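Side-chain contacts in beta-glucosidase (Saccharopolyspora erythraea D, PDB 5M6G), which probably hydrolyses terminal, non-reducing beta-D-glucosyl residues to release beta-D-glucose, as a two-domain member of glycosyl hydrolase family 3: residues A[414-419]-A[604-609]; A[408-413]-A[575-580]; A[48-53]-A[376-381]. One frame throughout, in Å; residues are numbered along the deposited sequence.

Interactions 1 and 2 are neighbours in the fold: their centres lie 15 Å apart, and they meet where L415 CB packs on P579 CB at 4.0 Å. Their first segments also follow each other in sequence, helix 399-412 running into strand 414-418. Interaction 3 lies far off, with its centre 50 Å from that of interaction 1 and 44 Å from that of interaction 2. None of the side chains carrying these contacts lines the sorbitol pocket or binds a magnesium ion; the geometry is that of structural packing. The side chain of F606 is about 11 Å from a bound magnesium ion, and the side chain of F378 is about 13 Å from a bound magnesium ion.

Interaction 1 of 3, residues A[414-419]-A[604-609]; sequences VLLRND and PLFPHG
The F606 ring is clasped between two leucines, one from each segment. L416 CB lies over one face, 4.1 Å from the ring centroid and near the ring normal, which makes a CH-pi contact. L605 CG sits over the opposite face, 3.6 Å above the ring plane of F606 and offset toward the rim. L416 reaches the ring with more than its CB: with CG anti to the carbonyl carbon (chi1 -64°), its two methyls extend along the same face, and L416 CD2 comes to 4.0 Å from F606 CG while CD1 approaches CE2. The backbone joins in as well, since L416 O stands 3.4 Å from F606 CE1.

R417 takes the rim of the ring. Its chain bends at chi2 (-82°), which carries NE to a place near the ring plane, 3.8 Å from F606 CE1. The guanidinium and ring planes are 68° apart, so the two groups are not stacked. Farther out, R417 NH2 touches L605 CD1 at 4.2 Å and gives a hydrogen bond of 3.1 Å to water 1, which lies in the guanidinium plane. That water donates in turn to L605 O at 2.7 Å and thereby ties the arginine to the opposite backbone. NH1 forms a salt bridge with D551, so the guanidinium is held from two directions.

W587 meets the F606 ring edge-to-face and also touches L416, which extends the apolar cluster beyond the two segments. L416 and R417 opposite L556 fit a classic beta bulge, as do L605 and F606 opposite W587; the first lies on strand 414-418, at the margin of the mixed sheet of the family 3 C-terminal domain.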
loop_
_atom_site.group_PDB
_atom_site.type_symbol
_atom_site.label_atom_id
_atom_site.label_comp_id
_atom_site.label_asym_id
_atom_site.label_seq_id
_atom_site.Cartn_x
_atom_site.Cartn_y
_atom_site.Cartn_z
ATOM N N VAL A 414 -10.042 -14.088 9.774
ATOM C CA VAL A 414 -11.143 -14.826 9.162
ATOM C C VAL A 414 -11.079 -16.263 9.661
ATOM O O VAL A 414 -10.124 -16.991 9.358
ATOM C CB VAL A 414 -11.095 -14.782 7.629
ATOM C CG1 VAL A 414 -12.252 -15.594 7.057
ATOM C CG2 VAL A 414 -11.145 -13.338 7.141
ATOM N N LEU A 415 -12.087 -16.672 10.427
ATOM C CA LEU A 415 -12.163 -18.044 10.905
ATOM C C LEU A 415 -12.781 -18.925 9.818
ATOM O O LEU A 415 -13.919 -18.703 9.391
ATOM C CB LEU A 415 -12.964 -18.120 12.205
ATOM C CG LEU A 415 -13.071 -19.517 12.822
ATOM C CD1 LEU A 415 -11.701 -19.978 13.325
ATOM C CD2 LEU A 415 -14.086 -19.529 13.946
ATOM N N LEU A 416 -12.033 -19.934 9.386
ATOM C CA LEU A 416 -12.406 -20.763 8.253
ATOM C C LEU A 416 -12.774 -22.192 8.620
ATOM O O LEU A 416 -13.559 -22.819 7.901
ATOM C CB LEU A 416 -11.264 -20.792 7.232
ATOM C CG LEU A 416 -10.949 -19.436 6.604
ATOM C CD1 LEU A 416 -9.638 -19.489 5.808
ATOM C CD2 LEU A 416 -12.127 -18.950 5.738
ATOM N N ARG A 417 -12.203 -22.731 9.696
ATOM C CA ARG A 417 -12.562 -24.050 10.201
ATOM C C ARG A 417 -12.416 -24.017 11.709
ATOM O O ARG A 417 -11.504 -23.370 12.231
ATOM C CB ARG A 417 -11.679 -25.169 9.632
ATOM C CG ARG A 417 -11.902 -25.472 8.156
ATOM C CD ARG A 417 -13.108 -26.395 7.941
ATOM N NE ARG A 417 -13.376 -26.579 6.521
ATOM C CZ ARG A 417 -12.801 -27.514 5.775
ATOM N NH1 ARG A 417 -11.928 -28.350 6.329
ATOM N NH2 ARG A 417 -13.090 -27.616 4.484
ATOM N N ASN A 418 -13.315 -24.709 12.402
ATOM C CA ASN A 418 -13.212 -24.809 13.855
ATOM C C ASN A 418 -14.067 -25.973 14.322
ATOM O O ASN A 418 -15.292 -25.923 14.189
ATOM C CB ASN A 418 -13.667 -23.516 14.519
ATOM C CG ASN A 418 -13.551 -23.571 16.016
ATOM O OD1 ASN A 418 -12.749 -24.335 16.554
ATOM N ND2 ASN A 418 -14.347 -22.761 16.701
ATOM N N ASP A 419 -13.442 -27.005 14.884
ATOM C CA ASP A 419 -14.204 -28.127 15.421
ATOM C C ASP A 419 -14.571 -27.936 16.882
ATOM O O ASP A 419 -15.192 -28.821 17.473
ATOM C CB ASP A 419 -13.430 -29.437 15.231
ATOM C CG ASP A 419 -12.179 -29.521 16.090
ATOM O OD1 ASP A 419 -11.866 -28.548 16.807
ATOM O OD2 ASP A 419 -11.497 -30.573 16.041
ATOM N N PRO A 604 -15.300 -23.221 -5.110
ATOM C CA PRO A 604 -14.141 -22.904 -4.277
ATOM C C PRO A 604 -14.119 -23.716 -2.986
ATOM O O PRO A 604 -15.124 -24.283 -2.558
ATOM C CB PRO A 604 -14.350 -21.413 -3.970
ATOM C CG PRO A 604 -15.832 -21.310 -3.810
ATOM C CD PRO A 604 -16.416 -22.293 -4.853
ATOM N N LEU A 605 -12.936 -23.754 -2.363
ATOM C CA LEU A 605 -12.834 -24.301 -1.010
ATOM C C LEU A 605 -13.652 -23.468 -0.029
ATOM O O LEU A 605 -14.423 -24.012 0.770
ATOM C CB LEU A 605 -11.370 -24.364 -0.570
ATOM C CG LEU A 605 -11.118 -25.001 0.797
ATOM C CD1 LEU A 605 -11.530 -26.483 0.768
ATOM C CD2 LEU A 605 -9.659 -24.857 1.203
ATOM N N PHE A 606 -13.485 -22.137 -0.070
ATOM C CA PHE A 606 -14.299 -21.190 0.686
ATOM C C PHE A 606 -14.706 -20.051 -0.242
ATOM O O PHE A 606 -13.839 -19.462 -0.913
ATOM C CB PHE A 606 -13.542 -20.601 1.900
ATOM C CG PHE A 606 -12.932 -21.627 2.808
ATOM C CD1 PHE A 606 -13.719 -22.357 3.677
ATOM C CD2 PHE A 606 -11.561 -21.834 2.814
ATOM C CE1 PHE A 606 -13.151 -23.297 4.530
ATOM C CE2 PHE A 606 -10.986 -22.773 3.670
ATOM C CZ PHE A 606 -11.786 -23.509 4.513
ATOM N N PRO A 607 -15.981 -19.670 -0.280
ATOM C CA PRO A 607 -16.408 -18.582 -1.166
ATOM C C PRO A 607 -16.091 -17.211 -0.584
ATOM O O PRO A 607 -15.860 -17.039 0.614
ATOM C CB PRO A 607 -17.922 -18.776 -1.260
ATOM C CG PRO A 607 -18.281 -19.331 0.112
ATOM C CD PRO A 607 -17.097 -20.196 0.529
ATOM N N HIS A 608 -16.100 -16.226 -1.477
ATOM C CA HIS A 608 -16.045 -14.826 -1.083
ATOM C C HIS A 608 -17.111 -14.535 -0.034
ATOM O O HIS A 608 -18.239 -15.010 -0.132
ATOM C CB HIS A 608 -16.255 -13.951 -2.324
ATOM C CG HIS A 608 -16.070 -12.491 -2.075
ATOM N ND1 HIS A 608 -17.027 -11.714 -1.458
ATOM C CD2 HIS A 608 -15.035 -11.663 -2.354
ATOM C CE1 HIS A 608 -16.586 -10.472 -1.361
ATOM N NE2 HIS A 608 -15.384 -10.413 -1.907
ATOM N N GLY A 609 -16.743 -13.782 0.998
ATOM C CA GLY A 609 -17.681 -13.454 2.050
ATOM C C GLY A 609 -17.815 -14.487 3.147
ATOM O O GLY A 609 -18.573 -14.259 4.095
HETATM O O HOH W 1 -14.814 -26.165 2.321
#

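Interaction 2 of 3, residues A[408-413]-A[575-580]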
loop_
_atom_site.group_PDB
_atom_site.type_symbol
_atom_site.label_atom_id
_atom_site.label_comp_id
_atom_site.label_asym_id
_atom_site.label_seq_id
_atom_site.Cartn_x
_atom_site.Cartn_y
_atom_site.Cartn_z
ATOM N N ALA A 408 -7.823 -3.339 14.041
ATOM C CA ALA A 408 -7.842 -3.789 12.651
ATOM C C ALA A 408 -7.323 -5.217 12.529
ATOM O O ALA A 408 -7.856 -6.011 11.744
ATOM C CB ALA A 408 -7.018 -2.841 11.777
ATOM N N VAL A 409 -6.282 -5.566 13.296
ATOM C CA VAL A 409 -5.826 -6.954 13.327
ATOM C C VAL A 409 -6.977 -7.877 13.706
ATOM O O VAL A 409 -7.267 -8.856 13.004
ATOM C CB VAL A 409 -4.640 -7.115 14.297
ATOM C CG1 VAL A 409 -4.276 -8.609 14.438
ATOM C CG2 VAL A 409 -3.444 -6.288 13.823
ATOM N N ARG A 410 -7.658 -7.567 14.817
ATOM C CA ARG A 410 -8.791 -8.367 15.283
ATOM C C ARG A 410 -9.807 -8.584 14.172
ATOM O O ARG A 410 -10.175 -9.719 13.850
ATOM C CB ARG A 410 -9.491 -7.675 16.457
ATOM C CG ARG A 410 -8.806 -7.740 17.774
ATOM C CD ARG A 410 -9.483 -6.784 18.742
ATOM N NE ARG A 410 -8.608 -6.475 19.864
ATOM C CZ ARG A 410 -8.531 -5.281 20.437
ATOM N NH1 ARG A 410 -9.276 -4.277 19.991
ATOM N NH2 ARG A 410 -7.704 -5.092 21.456
ATOM N N GLU A 411 -10.289 -7.486 13.592
ATOM C CA GLU A 411 -11.386 -7.574 12.644
ATOM C C GLU A 411 -10.962 -8.200 11.322
ATOM O O GLU A 411 -11.822 -8.678 10.579
ATOM C CB GLU A 411 -11.986 -6.180 12.422
ATOM C CG GLU A 411 -12.627 -5.599 13.688
ATOM C CD GLU A 411 -13.337 -4.269 13.448
ATOM O OE1 GLU A 411 -13.891 -4.067 12.346
ATOM O OE2 GLU A 411 -13.340 -3.427 14.372
ATOM N N SER A 412 -9.659 -8.224 11.019
ATOM C CA SER A 412 -9.198 -8.788 9.759
ATOM C C SER A 412 -9.111 -10.308 9.795
ATOM O O SER A 412 -9.066 -10.935 8.729
ATOM C CB SER A 412 -7.833 -8.205 9.383
ATOM O OG SER A 412 -6.806 -8.669 10.247
ATOM N N GLN A 413 -9.098 -10.910 10.990
ATOM C CA GLN A 413 -8.992 -12.358 11.117
ATOM C C GLN A 413 -10.239 -13.042 10.569
ATOM O O GLN A 413 -11.364 -12.649 10.889
ATOM C CB GLN A 413 -8.790 -12.748 12.584
ATOM C CG GLN A 413 -7.638 -12.012 13.262
ATOM C CD GLN A 413 -6.313 -12.263 12.572
ATOM O OE1 GLN A 413 -5.690 -13.302 12.775
ATOM N NE2 GLN A 413 -5.883 -11.318 11.737
ATOM N N GLY A 575 -10.916 -15.675 22.174
ATOM C CA GLY A 575 -12.301 -15.274 22.295
ATOM C C GLY A 575 -12.548 -13.894 22.855
ATOM O O GLY A 575 -13.703 -13.574 23.154
ATOM N N ASP A 576 -11.508 -13.069 23.023
ATOM C CA ASP A 576 -11.738 -11.665 23.361
ATOM C C ASP A 576 -12.425 -10.919 22.220
ATOM O O ASP A 576 -13.225 -10.008 22.467
ATOM C CB ASP A 576 -10.417 -10.987 23.744
ATOM C CG ASP A 576 -9.876 -11.493 25.068
ATOM O OD1 ASP A 576 -10.702 -11.842 25.935
ATOM O OD2 ASP A 576 -8.638 -11.555 25.240
ATOM N N HIS A 577 -12.140 -11.292 20.974
ATOM C CA HIS A 577 -12.856 -10.790 19.805
ATOM C C HIS A 577 -13.475 -11.986 19.090
ATOM O O HIS A 577 -12.752 -12.833 18.557
ATOM C CB HIS A 577 -11.918 -10.015 18.871
ATOM C CG HIS A 577 -12.602 -9.447 17.670
ATOM N ND1 HIS A 577 -13.326 -8.278 17.714
ATOM C CD2 HIS A 577 -12.709 -9.909 16.401
ATOM C CE1 HIS A 577 -13.830 -8.026 16.518
ATOM N NE2 HIS A 577 -13.473 -9.004 15.703
ATOM N N ASN A 578 -14.797 -12.074 19.112
ATOM C CA ASN A 578 -15.518 -13.068 18.325
ATOM C C ASN A 578 -15.293 -12.754 16.848
ATOM O O ASN A 578 -15.650 -11.657 16.404
ATOM C CB ASN A 578 -17.002 -13.016 18.677
ATOM C CG ASN A 578 -17.781 -14.237 18.202
ATOM O OD1 ASN A 578 -17.272 -15.084 17.471
ATOM N ND2 ASN A 578 -19.041 -14.318 18.616
ATOM N N PRO A 579 -14.703 -13.661 16.068
ATOM C CA PRO A 579 -14.279 -13.316 14.702
ATOM C C PRO A 579 -15.397 -12.700 13.875
ATOM O O PRO A 579 -16.516 -13.213 13.819
ATOM C CB PRO A 579 -13.843 -14.663 14.115
ATOM C CG PRO A 579 -13.559 -15.523 15.266
ATOM C CD PRO A 579 -14.398 -15.059 16.407
ATOM N N THR A 580 -15.076 -11.590 13.218
ATOM C CA THR A 580 -16.018 -10.895 12.362
ATOM C C THR A 580 -15.568 -10.818 10.911
ATOM O O THR A 580 -16.385 -10.479 10.048
ATOM C CB THR A 580 -16.259 -9.473 12.889
ATOM O OG1 THR A 580 -14.996 -8.852 13.172
ATOM C CG2 THR A 580 -17.088 -9.517 14.165
HETATM O O HOH W 2 -12.273 -11.291 13.030
HETATM O O HOH W 3 -15.393 -6.164 11.237
#
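R410 CB sits over one face of the H577 ring, 3.9 Å from the centroid and 16° off the normal, a CH-pi contact. The rest of the arginine chain runs on past H577 CB, with R410 CG 4.0 Å from it. From the neighbouring helix position, E411 CG comes obliquely to H577 CE1 at 3.9 Å.

The ring's rotation is fixed from within its own loop: H577 NE2 donates to T580 OG1 at 3.0 Å with an N-H...O angle of 153°, the hydroxyl lying close to the ring plane. With CG anti to the backbone N (chi1 -179°), H577 projects its imidazole against the helix. Beside it, water 2 donates to R410 O and to Q413 O and accepts from T580 N at 2.8 Å, joining both backbones.

One shell further out, D571 holds R410 NE in a salt bridge and is also linked to H577 through the backbone. Q407 bonds to R410 NH1 and to E411 OE2, and the side-chain amide of N154 is hydrogen-bonded to E411 OE1. The loop follows helix 567-573 in the family 3 C-terminal domain and packs on the final turn of helix 399-412, which leads into strand 414-418 of that domain's sheet.

Interaction 3 of 3, residues A[48-53]-A[376-381]; sequences PDRVDD and KKFELG
The F378 ring carries R50 CB on one face, 3.9 Å from the centroid and 19° off the normal, a CH-pi contact, and R50 NH2 lies at its edge, in plane. This is helix-to-helix packing, helix 47-57 against the end of helix 363-379, in the TIM-barrel half of the enzyme. F378 CD1 in turn stands 3.5 Å above the plane of the R50 guanidinium, over its centre; the planes are 58° apart, so the ring's rim is set against the guanidinium face without stacking.

A bend at chi3 (72°) turns the chain down from the face past the CD1-CE1 rim, bringing R50 NE to 3.4 Å from F378 CE1. R50 NH2 also makes a salt bridge with E384 and a hydrogen bond to Y40 O. An alanine in place of R50 would keep only the CB contact and would probably leave E384 without this ionic partner and the F378 rim uncovered. F383 stacks on the F378 ring.

Just beyond F378 the helix closes in a Schellman motif, G381 N bonding to F378 O at 3.0 Å. At the opposite CD2 rim, on the same side of the ring plane as R50 CB, V51 CG2 packs obliquely on F378 CD2 at 3.6 Å.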
loop_
_atom_site.group_PDB
_atom_site.type_symbol
_atom_site.label_atom_id
_atom_site.label_comp_id
_atom_site.label_asym_id
_atom_site.label_seq_id
_atom_site.Cartn_x
_atom_site.Cartn_y
_atom_site.Cartn_z
ATOM N N PRO A 48 -7.019 29.018 -7.629
ATOM C CA PRO A 48 -6.797 29.180 -9.079
ATOM C C PRO A 48 -6.178 30.522 -9.456
ATOM O O PRO A 48 -5.402 30.576 -10.420
ATOM C CB PRO A 48 -8.205 29.020 -9.672
ATOM C CG PRO A 48 -8.973 28.277 -8.676
ATOM C CD PRO A 48 -8.434 28.725 -7.335
ATOM N N ASP A 49 -6.487 31.599 -8.725
ATOM C CA ASP A 49 -5.853 32.894 -9.000
ATOM C C ASP A 49 -4.380 32.891 -8.608
ATOM O O ASP A 49 -3.550 33.529 -9.273
ATOM C CB ASP A 49 -6.586 34.016 -8.266
ATOM C CG ASP A 49 -8.041 34.137 -8.682
ATOM O OD1 ASP A 49 -8.387 33.689 -9.797
ATOM O OD2 ASP A 49 -8.839 34.678 -7.889
ATOM N N ARG A 50 -4.041 32.201 -7.512
ATOM C CA ARG A 50 -2.642 32.056 -7.125
ATOM C C ARG A 50 -1.875 31.231 -8.150
ATOM O O ARG A 50 -0.742 31.574 -8.512
ATOM C CB ARG A 50 -2.546 31.408 -5.736
ATOM C CG ARG A 50 -3.235 32.218 -4.631
ATOM C CD ARG A 50 -3.024 31.588 -3.242
ATOM N NE ARG A 50 -1.653 31.748 -2.757
ATOM C CZ ARG A 50 -1.217 31.249 -1.600
ATOM N NH1 ARG A 50 -2.044 30.553 -0.824
ATOM N NH2 ARG A 50 0.041 31.437 -1.222
ATOM N N VAL A 51 -2.475 30.133 -8.616
ATOM C CA VAL A 51 -1.874 29.323 -9.669
ATOM C C VAL A 51 -1.652 30.152 -10.932
ATOM O O VAL A 51 -0.577 30.116 -11.538
ATOM C CB VAL A 51 -2.754 28.094 -9.952
ATOM C CG1 VAL A 51 -2.275 27.398 -11.207
ATOM C CG2 VAL A 51 -2.727 27.138 -8.742
ATOM N N ASP A 52 -2.671 30.897 -11.360
ATOM C CA ASP A 52 -2.521 31.717 -12.567
ATOM C C ASP A 52 -1.352 32.689 -12.444
ATOM O O ASP A 52 -0.556 32.845 -13.381
ATOM C CB ASP A 52 -3.813 32.485 -12.842
ATOM C CG ASP A 52 -4.920 31.601 -13.390
ATOM O OD1 ASP A 52 -4.627 30.460 -13.808
ATOM O OD2 ASP A 52 -6.087 32.057 -13.411
ATOM N N ASP A 53 -1.231 33.360 -11.297
ATOM C CA ASP A 53 -0.186 34.367 -11.145
ATOM C C ASP A 53 1.200 33.734 -11.157
ATOM O O ASP A 53 2.117 34.239 -11.812
ATOM C CB ASP A 53 -0.394 35.151 -9.854
ATOM C CG ASP A 53 0.642 36.216 -9.673
ATOM O OD1 ASP A 53 0.553 37.229 -10.392
ATOM O OD2 ASP A 53 1.555 36.026 -8.844
ATOM N N LYS A 376 -2.378 21.460 -6.279
ATOM C CA LYS A 376 -2.283 20.609 -5.099
ATOM C C LYS A 376 -1.283 21.163 -4.091
ATOM O O LYS A 376 -1.504 21.071 -2.875
ATOM C CB LYS A 376 -1.915 19.189 -5.524
ATOM C CG LYS A 376 -3.061 18.494 -6.261
ATOM C CD LYS A 376 -4.198 18.194 -5.275
ATOM C CE LYS A 376 -5.537 17.891 -5.972
ATOM N NZ LYS A 376 -6.166 19.102 -6.610
ATOM N N LYS A 377 -0.187 21.759 -4.567
ATOM C CA LYS A 377 0.745 22.400 -3.637
ATOM C C LYS A 377 0.076 23.542 -2.873
ATOM O O LYS A 377 0.266 23.674 -1.658
ATOM C CB LYS A 377 1.984 22.892 -4.385
ATOM C CG LYS A 377 2.863 21.763 -4.912
ATOM C CD LYS A 377 4.158 22.307 -5.521
ATOM C CE LYS A 377 5.145 21.199 -5.821
ATOM N NZ LYS A 377 6.481 21.744 -6.218
ATOM N N PHE A 378 -0.716 24.378 -3.555
ATOM C CA PHE A 378 -1.429 25.441 -2.842
ATOM C C PHE A 378 -2.479 24.874 -1.897
ATOM O O PHE A 378 -2.620 25.343 -0.760
ATOM C CB PHE A 378 -2.094 26.404 -3.822
ATOM C CG PHE A 378 -1.140 27.378 -4.450
ATOM C CD1 PHE A 378 -0.659 28.460 -3.726
ATOM C CD2 PHE A 378 -0.734 27.214 -5.766
ATOM C CE1 PHE A 378 0.233 29.363 -4.304
ATOM C CE2 PHE A 378 0.141 28.111 -6.354
ATOM C CZ PHE A 378 0.635 29.186 -5.611
ATOM N N GLU A 379 -3.239 23.881 -2.354
ATOM C CA GLU A 379 -4.269 23.297 -1.505
ATOM C C GLU A 379 -3.657 22.665 -0.267
ATOM O O GLU A 379 -4.210 22.771 0.830
ATOM C CB GLU A 379 -5.088 22.269 -2.296
ATOM C CG GLU A 379 -6.004 22.911 -3.348
ATOM C CD GLU A 379 -6.643 21.900 -4.296
ATOM O OE1 GLU A 379 -6.091 20.789 -4.470
ATOM O OE2 GLU A 379 -7.691 22.227 -4.891
ATOM N N LEU A 380 -2.495 22.035 -0.417
ATOM C CA LEU A 380 -1.835 21.416 0.727
ATOM C C LEU A 380 -1.285 22.435 1.709
ATOM O O LEU A 380 -0.792 22.034 2.764
ATOM C CB LEU A 380 -0.706 20.501 0.247
ATOM C CG LEU A 380 -1.193 19.137 -0.235
ATOM C CD1 LEU A 380 -0.109 18.439 -1.027
ATOM C CD2 LEU A 380 -1.610 18.289 0.968
ATOM N N GLY A 381 -1.349 23.726 1.385
ATOM C CA GLY A 381 -0.861 24.754 2.277
ATOM C C GLY A 381 0.636 24.922 2.281
ATOM O O GLY A 381 1.164 25.591 3.169
#